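Local coordinates for protein diguanylate cyclase (Pseudomonas aeruginosa, PDB 5M3C) that pairs a GGDEF domain, holding guanosine-5'-triphosphate and calcium in this structure, with an EAL domain that carries its own calcium site, at residues B[21-29]-B[132-143]. Sequence-based numbering, arbitrary orientation.
Sequences LNHALDEAR and FPKDGDDAPTLV
In the GGDEF domain, helix 14-31 packs beside the turn that leads from strand 119-132 into helix 139-155, and L25 touches both ends of that turn. Its CD1 methyl sits almost centrally over one face of the F132 ring, a CH-pi contact 3.9 Å from the centroid, and also meets CD1 of L142, tip to tip. The other methyl, CD2, lies against the backbone where the second helix starts, 3.6 Å from A139 N. A28, one helical turn on, brings CB to the ring's edge at F132 CE2; the small alanine probably leaves room for the flat ring beside the helix. The axes of 21-29 and 139-143 lie 103° apart, and the sheet lies beneath: L21 and F132 both also touch L89 of strand 85-90. L21 holds CG opposite its own amide nitrogen (chi1 176°), which carries CD2 to 3.7 Å from A139 CA, where alanine permits close approach. Toward solvent the contact turns polar. The extended chain of R29 offers NE to D137 OD2 in a salt bridge whose hydrogen bond is weak at 3.4 Å, guanidinium and carboxylate planes 86° apart, while its NH1 donates a salt-bridging hydrogen bond of 2.7 Å to D26 OD1, met on the anti side.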
loop_
_atom_site.group_PDB
_atom_site.type_symbol
_atom_site.label_atom_id
_atom_site.label_comp_id
_atom_site.label_asym_id
_atom_site.label_seq_id
_atom_site.Cartn_x
_atom_site.Cartn_y
_atom_site.Cartn_z
ATOM N N LEU B 21 2.007 22.912 -41.601
ATOM C CA LEU B 21 2.685 23.565 -40.484
ATOM C C LEU B 21 3.476 24.772 -40.985
ATOM O O LEU B 21 3.433 25.850 -40.383
ATOM C CB LEU B 21 3.613 22.586 -39.764
ATOM C CG LEU B 21 4.464 23.170 -38.630
ATOM C CD1 LEU B 21 3.618 23.946 -37.632
ATOM C CD2 LEU B 21 5.230 22.065 -37.923
ATOM N N ASN B 22 4.195 24.584 -42.089
ATOM C CA ASN B 22 4.950 25.667 -42.709
ATOM C C ASN B 22 4.041 26.835 -43.071
ATOM O O ASN B 22 4.354 27.985 -42.766
ATOM C CB ASN B 22 5.685 25.172 -43.956
ATOM C CG ASN B 22 6.997 24.486 -43.628
ATOM O OD1 ASN B 22 7.586 24.717 -42.570
ATOM N ND2 ASN B 22 7.467 23.642 -44.540
ATOM N N HIS B 23 2.916 26.543 -43.718
ATOM C CA HIS B 23 1.972 27.596 -44.089
ATOM C C HIS B 23 1.472 28.347 -42.856
ATOM O O HIS B 23 1.387 29.574 -42.862
ATOM C CB HIS B 23 0.785 27.024 -44.866
ATOM C CG HIS B 23 -0.308 28.019 -45.108
ATOM N ND1 HIS B 23 -0.130 29.142 -45.886
ATOM C CD2 HIS B 23 -1.591 28.062 -44.674
ATOM C CE1 HIS B 23 -1.255 29.835 -45.921
ATOM N NE2 HIS B 23 -2.158 29.198 -45.195
ATOM N N ALA B 24 1.144 27.604 -41.804
ATOM C CA ALA B 24 0.648 28.199 -40.567
ATOM C C ALA B 24 1.683 29.141 -39.965
ATOM O O ALA B 24 1.353 30.239 -39.507
ATOM C CB ALA B 24 0.286 27.113 -39.570
ATOM N N LEU B 25 2.939 28.705 -39.969
ATOM C CA LEU B 25 4.027 29.527 -39.460
ATOM C C LEU B 25 4.084 30.863 -40.187
ATOM O O LEU B 25 4.248 31.911 -39.561
ATOM C CB LEU B 25 5.362 28.790 -39.591
ATOM C CG LEU B 25 5.818 27.997 -38.360
ATOM C CD1 LEU B 25 4.639 27.475 -37.551
ATOM C CD2 LEU B 25 6.743 26.859 -38.771
ATOM N N ASP B 26 3.939 30.825 -41.507
ATOM C CA ASP B 26 3.957 32.045 -42.307
ATOM C C ASP B 26 2.893 33.018 -41.809
ATOM O O ASP B 26 3.196 34.166 -41.486
ATOM C CB ASP B 26 3.737 31.727 -43.789
ATOM C CG ASP B 26 4.814 30.820 -44.359
ATOM O OD1 ASP B 26 5.884 30.694 -43.728
ATOM O OD2 ASP B 26 4.589 30.232 -45.438
ATOM N N GLU B 27 1.650 32.553 -41.740
ATOM C CA GLU B 27 0.554 33.378 -41.244
ATOM C C GLU B 27 0.857 33.888 -39.839
ATOM O O GLU B 27 0.614 35.055 -39.526
ATOM C CB GLU B 27 -0.752 32.586 -41.231
ATOM C CG GLU B 27 -1.307 32.266 -42.610
ATOM C CD GLU B 27 -2.501 31.332 -42.553
ATOM O OE1 GLU B 27 -2.977 31.030 -41.436
ATOM O OE2 GLU B 27 -2.965 30.893 -43.626
ATOM N N ALA B 28 1.391 33.009 -38.996
ATOM C CA ALA B 28 1.719 33.374 -37.620
ATOM C C ALA B 28 2.680 34.564 -37.547
ATOM O O ALA B 28 2.498 35.454 -36.717
ATOM C CB ALA B 28 2.305 32.178 -36.885
ATOM N N ARG B 29 3.698 34.577 -38.406
ATOM C CA ARG B 29 4.681 35.665 -38.413
ATOM C C ARG B 29 4.020 37.011 -38.690
ATOM O O ARG B 29 4.126 37.942 -37.891
ATOM C CB ARG B 29 5.771 35.414 -39.457
ATOM C CG ARG B 29 6.645 34.208 -39.167
ATOM C CD ARG B 29 7.855 34.162 -40.082
ATOM N NE ARG B 29 8.334 32.795 -40.263
ATOM C CZ ARG B 29 8.072 32.041 -41.329
ATOM N NH1 ARG B 29 7.341 32.522 -42.327
ATOM N NH2 ARG B 29 8.548 30.806 -41.402
ATOM N N PHE B 132 4.233 27.845 -30.770
ATOM C CA PHE B 132 4.964 28.789 -31.610
ATOM C C PHE B 132 4.355 30.183 -31.502
ATOM O O PHE B 132 3.133 30.330 -31.396
ATOM C CB PHE B 132 5.048 28.324 -33.071
ATOM C CG PHE B 132 3.718 28.057 -33.723
ATOM C CD1 PHE B 132 3.142 26.799 -33.662
ATOM C CD2 PHE B 132 3.071 29.050 -34.440
ATOM C CE1 PHE B 132 1.931 26.544 -34.282
ATOM C CE2 PHE B 132 1.859 28.801 -35.059
ATOM C CZ PHE B 132 1.290 27.547 -34.983
ATOM N N PRO B 133 5.213 31.201 -31.533
ATOM C CA PRO B 133 6.648 31.006 -31.775
ATOM C C PRO B 133 7.508 30.912 -30.509
ATOM O O PRO B 133 8.731 31.028 -30.594
ATOM C CB PRO B 133 7.040 32.252 -32.579
ATOM C CG PRO B 133 6.022 33.279 -32.222
ATOM C CD PRO B 133 4.748 32.523 -31.988
ATOM N N LYS B 134 6.885 30.695 -29.354
ATOM C CA LYS B 134 7.628 30.667 -28.095
ATOM C C LYS B 134 8.715 29.598 -28.114
ATOM O O LYS B 134 9.839 29.838 -27.678
ATOM C CB LYS B 134 6.690 30.418 -26.911
ATOM C CG LYS B 134 7.389 30.429 -25.559
ATOM C CD LYS B 134 6.473 29.941 -24.447
ATOM N N ASP B 135 8.372 28.422 -28.628
ATOM C CA ASP B 135 9.266 27.273 -28.585
ATOM C C ASP B 135 9.905 26.970 -29.935
ATOM O O ASP B 135 10.549 25.936 -30.094
ATOM C CB ASP B 135 8.501 26.041 -28.101
ATOM C CG ASP B 135 7.749 26.291 -26.808
ATOM O OD1 ASP B 135 8.227 27.098 -25.982
ATOM O OD2 ASP B 135 6.679 25.677 -26.620
ATOM N N GLY B 136 9.728 27.864 -30.904
ATOM C CA GLY B 136 10.330 27.684 -32.226
ATOM C C GLY B 136 9.570 28.408 -33.319
ATOM O O GLY B 136 8.373 28.673 -33.182
ATOM N N ASP B 137 10.268 28.725 -34.407
ATOM C CA ASP B 137 9.656 29.430 -35.530
ATOM C C ASP B 137 9.774 28.667 -36.849
ATOM O O ASP B 137 9.443 29.204 -37.906
ATOM C CB ASP B 137 10.278 30.818 -35.698
ATOM C CG ASP B 137 9.568 31.646 -36.758
ATOM O OD1 ASP B 137 8.320 31.594 -36.817
ATOM O OD2 ASP B 137 10.259 32.342 -37.534
ATOM N N ASP B 138 10.248 27.426 -36.793
ATOM C CA ASP B 138 10.274 26.571 -37.983
ATOM C C ASP B 138 9.792 25.155 -37.666
ATOM O O ASP B 138 9.774 24.739 -36.509
ATOM C CB ASP B 138 11.673 26.535 -38.607
ATOM C CG ASP B 138 12.686 25.829 -37.732
ATOM O OD1 ASP B 138 12.732 26.126 -36.521
ATOM O OD2 ASP B 138 13.442 24.985 -38.258
ATOM N N ALA B 139 9.413 24.425 -38.711
ATOM C CA ALA B 139 8.762 23.120 -38.566
ATOM C C ALA B 139 9.591 22.079 -37.807
ATOM O O ALA B 139 9.097 21.458 -36.863
ATOM C CB ALA B 139 8.375 22.578 -39.936
ATOM N N PRO B 140 10.850 21.871 -38.226
ATOM C CA PRO B 140 11.703 20.856 -37.596
ATOM C C PRO B 140 11.877 21.030 -36.084
ATOM O O PRO B 140 11.764 20.057 -35.332
ATOM C CB PRO B 140 13.047 21.035 -38.310
ATOM C CG PRO B 140 12.708 21.657 -39.622
ATOM C CD PRO B 140 11.522 22.535 -39.358
ATOM N N THR B 141 12.143 22.257 -35.641
ATOM C CA THR B 141 12.411 22.502 -34.222
ATOM C C THR B 141 11.134 22.403 -33.387
ATOM O O THR B 141 11.177 21.999 -32.222
ATOM C CB THR B 141 13.070 23.874 -33.970
ATOM O OG1 THR B 141 12.096 24.912 -34.108
ATOM C CG2 THR B 141 14.231 24.110 -34.933
ATOM N N LEU B 142 10.004 22.774 -33.983
ATOM C CA LEU B 142 8.717 22.652 -33.311
ATOM C C LEU B 142 8.375 21.184 -33.107
ATOM O O LEU B 142 7.952 20.779 -32.019
ATOM C CB LEU B 142 7.612 23.352 -34.106
ATOM C CG LEU B 142 7.563 24.876 -33.953
ATOM C CD1 LEU B 142 6.484 25.476 -34.843
ATOM C CD2 LEU B 142 7.333 25.268 -32.498
ATOM N N VAL B 143 8.569 20.383 -34.153
ATOM C CA VAL B 143 8.357 18.941 -34.049
ATOM C C VAL B 143 9.324 18.343 -33.028
ATOM O O VAL B 143 8.915 17.593 -32.139
ATOM C CB VAL B 143 8.534 18.235 -35.408
ATOM C CG1 VAL B 143 8.707 16.737 -35.215
ATOM C CG2 VAL B 143 7.348 18.522 -36.315
#